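Local coordinates for protein carboxylesterase (Ferroplasma acidiphilum, PDB 3WJ2) that hydrolyses carboxylic ester bonds as an alpha/beta-hydrolase, with sterol esters and triacylglycerols among its possible substrates, at residues B[167-171]-B[172-176]; B[192-195]-B[196-200]; B[261-264]-B[265-268]. All coordinates share one frame; numbering follows the deposited sequence.

Contact 1: residues B[167-171]-B[172-176]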
loop_
_atom_site.group_PDB
_atom_site.type_symbol
_atom_site.label_atom_id
_atom_site.label_comp_id
_atom_site.label_asym_id
_atom_site.label_seq_id
_atom_site.Cartn_x
_atom_site.Cartn_y
_atom_site.Cartn_z
ATOM N N LEU B 167 22.278 -2.863 19.384
ATOM C CA LEU B 167 23.292 -2.886 18.301
ATOM C C LEU B 167 24.677 -2.648 18.907
ATOM O O LEU B 167 25.672 -3.295 18.524
ATOM C CB LEU B 167 23.050 -1.732 17.322
ATOM C CG LEU B 167 22.024 -2.055 16.281
ATOM C CD1 LEU B 167 21.719 -0.819 15.484
ATOM C CD2 LEU B 167 22.609 -3.186 15.205
ATOM N N LYS B 168 24.802 -1.717 19.852
ATOM C CA LYS B 168 26.156 -1.464 20.428
ATOM C C LYS B 168 26.623 -2.642 21.305
ATOM O O LYS B 168 27.862 -2.994 21.327
ATOM C CB LYS B 168 26.134 -0.137 21.237
ATOM C CG LYS B 168 27.557 0.153 21.811
ATOM C CD LYS B 168 27.716 1.528 22.429
ATOM C CE LYS B 168 29.074 1.506 23.289
ATOM N NZ LYS B 168 29.245 3.022 23.640
ATOM N N CYS B 169 25.737 -3.287 22.060
ATOM C CA CYS B 169 26.075 -4.526 22.816
ATOM C C CYS B 169 26.586 -5.547 21.830
ATOM O O CYS B 169 27.662 -6.157 22.120
ATOM C CB CYS B 169 24.845 -5.133 23.556
ATOM S SG CYS B 169 24.257 -4.083 24.920
ATOM N N ARG B 170 25.960 -5.617 20.670
ATOM C CA ARG B 170 26.354 -6.683 19.698
ATOM C C ARG B 170 27.732 -6.325 19.192
ATOM O O ARG B 170 28.685 -7.238 19.173
ATOM C CB ARG B 170 25.253 -6.747 18.612
ATOM C CG ARG B 170 25.332 -7.977 17.621
ATOM C CD ARG B 170 26.448 -7.768 16.619
ATOM N NE ARG B 170 26.440 -6.468 15.905
ATOM C CZ ARG B 170 25.575 -6.111 14.949
ATOM N NH1 ARG B 170 24.626 -6.978 14.559
ATOM N NH2 ARG B 170 25.670 -4.919 14.378
ATOM N N ASP B 171 27.898 -5.065 18.824
ATOM C CA ASP B 171 29.199 -4.619 18.238
ATOM C C ASP B 171 30.334 -4.812 19.211
ATOM O O ASP B 171 31.454 -5.251 18.779
ATOM C CB ASP B 171 29.093 -3.174 17.832
ATOM C CG ASP B 171 28.151 -2.960 16.673
ATOM O OD1 ASP B 171 27.865 -3.923 15.920
ATOM O OD2 ASP B 171 27.766 -1.797 16.411
ATOM N N GLY B 172 30.113 -4.530 20.475
ATOM C CA GLY B 172 31.191 -4.615 21.482
ATOM C C GLY B 172 31.393 -5.982 22.091
ATOM O O GLY B 172 32.232 -6.083 22.992
ATOM N N LYS B 173 30.599 -6.977 21.700
ATOM C CA LYS B 173 30.487 -8.311 22.298
ATOM C C LYS B 173 30.306 -8.324 23.798
ATOM O O LYS B 173 31.001 -9.096 24.563
ATOM C CB LYS B 173 31.729 -9.174 21.861
ATOM C CG LYS B 173 31.781 -9.312 20.353
ATOM C CD LYS B 173 33.167 -9.968 19.997
ATOM C CE LYS B 173 33.240 -10.370 18.541
ATOM N NZ LYS B 173 34.704 -10.555 18.191
ATOM N N THR B 174 29.366 -7.478 24.281
ATOM C CA THR B 174 29.137 -7.405 25.649
ATOM C C THR B 174 27.861 -8.162 25.946
ATOM O O THR B 174 27.235 -8.772 25.038
ATOM C CB THR B 174 28.845 -5.934 26.088
ATOM O OG1 THR B 174 27.623 -5.497 25.422
ATOM C CG2 THR B 174 29.950 -4.988 25.718
ATOM N N GLU B 175 27.545 -8.204 27.222
ATOM C CA GLU B 175 26.258 -8.750 27.692
ATOM C C GLU B 175 25.130 -8.110 26.852
ATOM O O GLU B 175 25.156 -6.912 26.557
ATOM C CB GLU B 175 26.055 -8.464 29.160
ATOM C CG GLU B 175 24.854 -9.276 29.681
ATOM C CD GLU B 175 24.558 -9.171 31.168
ATOM O OE1 GLU B 175 25.391 -8.667 31.968
ATOM O OE2 GLU B 175 23.458 -9.631 31.540
ATOM N N MET B 176 24.183 -8.922 26.417
ATOM C CA MET B 176 23.167 -8.359 25.552
ATOM C C MET B 176 21.832 -8.496 26.372
ATOM O O MET B 176 21.617 -9.437 27.148
ATOM C CB MET B 176 23.187 -9.184 24.174
ATOM C CG MET B 176 24.398 -8.716 22.973
ATOM S SD MET B 176 23.165 -9.011 21.676
ATOM C CE MET B 176 22.365 -7.478 22.155
#
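Gly172 N gives its hydrogen to Lys168 O at 2.9 Å, the last regular i to i+4 bond before the chain leaves helix 157-172. The two bonds that follow change register. Lys173 N reaches only three residues back, to Arg170 O at 3.2 Å, standing above that carbonyl plane, while Thr174 N skips to Cys169 O at 3.1 Å in a nearly straight bond (166°). Lys173, at positive phi, makes this reversal; its extended chain belongs to an exposed residue, as suits a lysine at the surface. Beyond the turn Thr174 folds back over Cys169. A chi1 of 63° sets Thr174 OG1 between its own N and carbonyl carbon, 3.2 Å from Cys169 CA, and the hydroxyl donates to Glu175 O at 3.1 Å. Met176, bent at chi2 and chi3, brings both CG and CE to Cys169 CB, each at 3.7 Å, so the small, buried cysteine takes apolar cover from the returning chain. On the last helical turn, Arg170 holds its neighbour Asp171 side-on: NE and NH2 both donate to Asp171 OD1, which lies in the guanidinium plane. Arg170 NH1 also bonds the carbonyls of Asp236 and Ser238, and Asp171 OD2 meets Tyr228 OH. The paired 6-to-1 and 5-to-2 bonds identify a Schellman motif, here ending the helix that precedes strand 180-183.

Contact 2: residues B[192-195]-B[196-200]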
loop_
_atom_site.group_PDB
_atom_site.type_symbol
_atom_site.label_atom_id
_atom_site.label_comp_id
_atom_site.label_asym_id
_atom_site.label_seq_id
_atom_site.Cartn_x
_atom_site.Cartn_y
_atom_site.Cartn_z
ATOM N N PHE B 192 10.533 10.796 3.439
ATOM C CA PHE B 192 10.149 10.464 2.043
ATOM C C PHE B 192 9.442 9.139 1.883
ATOM O O PHE B 192 9.068 8.859 0.700
ATOM C CB PHE B 192 11.437 10.494 1.111
ATOM C CG PHE B 192 12.504 9.614 1.576
ATOM C CD1 PHE B 192 12.449 8.207 1.419
ATOM C CD2 PHE B 192 13.566 10.200 2.331
ATOM C CE1 PHE B 192 13.462 7.378 1.934
ATOM C CE2 PHE B 192 14.527 9.423 2.899
ATOM C CZ PHE B 192 14.538 8.020 2.661
ATOM N N SER B 193 9.403 8.193 2.871
ATOM C CA SER B 193 8.668 6.922 2.689
ATOM C C SER B 193 7.149 7.205 2.521
ATOM O O SER B 193 6.674 8.294 2.711
ATOM C CB SER B 193 8.860 5.963 3.869
ATOM O OG SER B 193 8.179 6.560 5.023
ATOM N N ARG B 194 6.440 6.219 2.021
ATOM C CA ARG B 194 5.026 6.435 1.765
ATOM C C ARG B 194 4.249 6.612 3.075
ATOM O O ARG B 194 3.433 7.504 3.143
ATOM C CB ARG B 194 4.473 5.285 0.950
ATOM C CG ARG B 194 2.922 5.554 0.588
ATOM C CD ARG B 194 2.279 4.398 -0.273
ATOM N NE ARG B 194 0.862 4.823 -0.553
ATOM C CZ ARG B 194 0.482 5.681 -1.510
ATOM N NH1 ARG B 194 1.388 6.221 -2.340
ATOM N NH2 ARG B 194 -0.816 6.071 -1.631
ATOM N N SER B 195 4.622 5.843 4.129
ATOM C CA SER B 195 3.833 6.131 5.360
ATOM C C SER B 195 4.158 7.543 5.819
ATOM O O SER B 195 3.311 8.259 6.400
ATOM C CB SER B 195 4.167 5.125 6.492
ATOM O OG SER B 195 5.589 5.137 6.830
ATOM N N PHE B 196 5.440 7.971 5.682
ATOM C CA PHE B 196 5.762 9.342 6.109
ATOM C C PHE B 196 4.942 10.440 5.421
ATOM O O PHE B 196 4.353 11.294 6.094
ATOM C CB PHE B 196 7.273 9.657 5.913
ATOM C CG PHE B 196 7.576 11.102 6.166
ATOM C CD1 PHE B 196 7.973 11.496 7.465
ATOM C CD2 PHE B 196 7.486 12.075 5.149
ATOM C CE1 PHE B 196 8.250 12.915 7.729
ATOM C CE2 PHE B 196 7.742 13.429 5.419
ATOM C CZ PHE B 196 8.127 13.811 6.712
ATOM N N ILE B 197 4.867 10.342 4.087
ATOM C CA ILE B 197 4.162 11.368 3.368
ATOM C C ILE B 197 2.659 11.231 3.510
ATOM O O ILE B 197 1.961 12.241 3.598
ATOM C CB ILE B 197 4.665 11.453 1.903
ATOM C CG1 ILE B 197 4.419 12.839 1.326
ATOM C CG2 ILE B 197 4.038 10.312 1.030
ATOM C CD1 ILE B 197 5.233 13.922 2.061
ATOM N N GLU B 198 2.166 10.018 3.573
ATOM C CA GLU B 198 0.681 9.928 3.638
ATOM C C GLU B 198 0.127 10.325 4.965
ATOM O O GLU B 198 -1.034 10.800 5.086
ATOM C CB GLU B 198 0.216 8.530 3.346
ATOM C CG GLU B 198 0.563 8.036 1.873
ATOM C CD GLU B 198 -0.029 8.923 0.804
ATOM O OE1 GLU B 198 -1.278 8.812 0.698
ATOM O OE2 GLU B 198 0.619 9.837 0.228
ATOM N N TYR B 199 0.924 10.071 6.016
ATOM C CA TYR B 199 0.388 10.269 7.395
ATOM C C TYR B 199 1.080 11.403 8.149
ATOM O O TYR B 199 0.950 11.464 9.367
ATOM C CB TYR B 199 0.420 8.960 8.178
ATOM C CG TYR B 199 -0.224 7.854 7.466
ATOM C CD1 TYR B 199 -1.543 7.988 6.944
ATOM C CD2 TYR B 199 0.458 6.657 7.217
ATOM C CE1 TYR B 199 -2.079 6.977 6.213
ATOM C CE2 TYR B 199 -0.102 5.662 6.558
ATOM C CZ TYR B 199 -1.396 5.802 6.048
ATOM O OH TYR B 199 -1.923 4.799 5.313
ATOM N N SER B 200 1.748 12.298 7.449
ATOM C CA SER B 200 2.524 13.283 8.204
ATOM C C SER B 200 1.876 14.621 8.430
ATOM O O SER B 200 2.533 15.606 8.833
ATOM C CB SER B 200 3.905 13.430 7.666
ATOM O OG SER B 200 3.855 13.973 6.358
#
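This is a capped single turn, the short helix 194-198, in which Ser193 receives the backbone of Phe196 in the connection between strand 180-183 and helix 207-217. Ser193 OG accepts from Phe196 N at 3.2 Å, an N-cap bond to an amide of the first helical turn. A chi1 of 68° turns the hydroxyl back over the helix start, where Asp190 OD2 also bonds it; serine suits the place because its oxygen sits one carbon from the backbone. The first full-turn bonds follow, from Ile197 N to Ser193 O at 3.1 Å and from Glu198 N to Arg194 O at 2.8 Å. One turn apart, Arg194 and Glu198 stack: the carboxylate carbon Glu198 CD lies 3.8 Å above the guanidinium plane, toward its rim, and the two planes differ by 21°. Their salt bridge, Arg194 NH2 to Glu198 OE1, is long at 3.6 Å and rests on charge alone. The stronger partner of Arg194 NH2 is Glu249 of the third subunit; Glu198 OE2 pairs with Lys262 of the second. Ser195 O accepts from Tyr199 N and also lies 3.4 Å from Tyr199 CD2. Around the turn, Phe196 packs on Ile210 and Arg211 of helix 207-217, while Ser195 OG bonds Asp255 N in the first turn of helix 254-266.

Contact 3: residues B[261-264]-B[265-268]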
loop_
_atom_site.group_PDB
_atom_site.type_symbol
_atom_site.label_atom_id
_atom_site.label_comp_id
_atom_site.label_asym_id
_atom_site.label_seq_id
_atom_site.Cartn_x
_atom_site.Cartn_y
_atom_site.Cartn_z
ATOM N N VAL B 261 11.859 -5.056 11.213
ATOM C CA VAL B 261 11.503 -6.429 11.525
ATOM C C VAL B 261 12.008 -7.449 10.481
ATOM O O VAL B 261 12.521 -8.507 10.853
ATOM C CB VAL B 261 9.887 -6.617 11.548
ATOM C CG1 VAL B 261 9.501 -8.189 11.610
ATOM C CG2 VAL B 261 9.447 -5.982 12.674
ATOM N N LYS B 262 11.772 -7.077 9.234
ATOM C CA LYS B 262 12.173 -7.941 8.106
ATOM C C LYS B 262 13.663 -8.094 8.052
ATOM O O LYS B 262 14.126 -9.229 7.842
ATOM C CB LYS B 262 11.656 -7.413 6.832
ATOM C CG LYS B 262 10.046 -7.443 6.747
ATOM C CD LYS B 262 9.466 -6.626 5.650
ATOM C CE LYS B 262 7.896 -6.978 5.594
ATOM N NZ LYS B 262 7.278 -6.134 4.610
ATOM N N LYS B 263 14.395 -7.020 8.296
ATOM C CA LYS B 263 15.886 -7.139 8.332
ATOM C C LYS B 263 16.358 -8.028 9.444
ATOM O O LYS B 263 17.344 -8.754 9.338
ATOM C CB LYS B 263 16.571 -5.757 8.428
ATOM C CG LYS B 263 16.292 -4.819 7.213
ATOM C CD LYS B 263 16.900 -5.534 6.010
ATOM C CE LYS B 263 18.474 -5.355 6.082
ATOM N NZ LYS B 263 19.115 -6.181 4.909
ATOM N N LEU B 264 15.741 -7.926 10.641
ATOM C CA LEU B 264 16.062 -8.773 11.738
ATOM C C LEU B 264 15.870 -10.255 11.338
ATOM O O LEU B 264 16.732 -11.056 11.607
ATOM C CB LEU B 264 15.221 -8.496 13.058
ATOM C CG LEU B 264 15.586 -7.126 13.615
ATOM C CD1 LEU B 264 14.715 -6.876 14.897
ATOM C CD2 LEU B 264 17.021 -6.966 14.084
ATOM N N ARG B 265 14.708 -10.592 10.747
ATOM C CA ARG B 265 14.396 -12.016 10.391
ATOM C C ARG B 265 15.356 -12.478 9.262
ATOM O O ARG B 265 15.757 -13.630 9.376
ATOM C CB ARG B 265 12.932 -12.102 9.911
ATOM C CG ARG B 265 11.889 -11.872 11.086
ATOM C CD ARG B 265 12.038 -12.932 12.160
ATOM N NE ARG B 265 11.886 -14.279 11.571
ATOM C CZ ARG B 265 12.775 -15.239 11.688
ATOM N NH1 ARG B 265 13.921 -15.053 12.333
ATOM N NH2 ARG B 265 12.524 -16.458 11.124
ATOM N N GLU B 266 15.652 -11.592 8.332
ATOM C CA GLU B 266 16.693 -11.937 7.274
ATOM C C GLU B 266 18.031 -12.314 7.879
ATOM O O GLU B 266 18.790 -13.175 7.264
ATOM C CB GLU B 266 16.845 -10.760 6.354
ATOM C CG GLU B 266 17.887 -10.921 5.213
ATOM C CD GLU B 266 17.984 -9.612 4.483
ATOM O OE1 GLU B 266 18.502 -8.653 5.116
ATOM O OE2 GLU B 266 17.517 -9.518 3.304
ATOM N N ALA B 267 18.431 -11.749 9.030
ATOM C CA ALA B 267 19.717 -12.071 9.751
ATOM C C ALA B 267 19.611 -13.193 10.743
ATOM O O ALA B 267 20.524 -13.516 11.512
ATOM C CB ALA B 267 20.178 -10.750 10.446
ATOM N N GLY B 268 18.414 -13.819 10.808
ATOM C CA GLY B 268 18.131 -14.888 11.676
ATOM C C GLY B 268 17.893 -14.640 13.148
ATOM O O GLY B 268 18.107 -15.515 13.991
HETATM O O HOH W 1 19.429 -8.481 7.600
#
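Lys263 curls through chi2 of -63° and chi3 of -76°, while Glu266, with CG opposite its backbone N (chi1 179°), runs out beside it, and the two ends meet. They lie three residues apart on helix 254-266, the crossover helix of a beta-alpha-beta unit between strands 243-248 and 271-280, where a Schellman motif closes the helix. Lys263 NZ donates to Glu266 OE1 at 2.6 Å, using the syn lone pair of that oxygen; the lysine methylenes follow alongside, with CE 3.4 Å from the same atom. Long flexible chains suit this partly exposed side of the helix, since each can bend to its partner while its charge stays near solvent. A methionine in place of Lys263 would probably leave the Glu266 carboxylate without its charged mate and its chain freer to swing. The backbone below is regular at first: Arg265 N bonds Val261 O, and Glu266 N bonds Lys262 O at 2.9 Å. At Ala267 the helix loosens, its N giving a bond to Lys263 O at 3.2 Å and a weak one to Leu264 O. Gly268 then takes positive phi, a conformation easy for glycine, and its N returns to Arg265 O at 3.0 Å. On another side of the helix Arg265 CG packs against Val261 O, and its guanidinium reaches Val269 O and Asp8 of the fourth subunit. Over the last turn a water donates to both Lys263 O and Glu266 OE1, each at 2.7 Å.

Contacts 1 and 3 both close a helix with a Schellman motif, whereas contact 2 opens one with an N-cap. Contact 1 lies at the surface, touches no other subunit, and its Arg170 and Asp171 find their partners within the chain; contact 3 is partly buried, and contact 2 is buried among subunits. The centres of contacts 1 and 3 are about 17 Å apart, and Leu240 lies against both, meeting Arg170 and Leu264. Contacts 2 and 3 engage opposite ends of helix 254-266 within one chain, and Lys262 of contact 3 also crosses to contact 2 of the second subunit. All three carry an ion pair inside the chain; contacts 2 and 3 add pairs to other subunits, contact 1 methionine-on-cysteine packing.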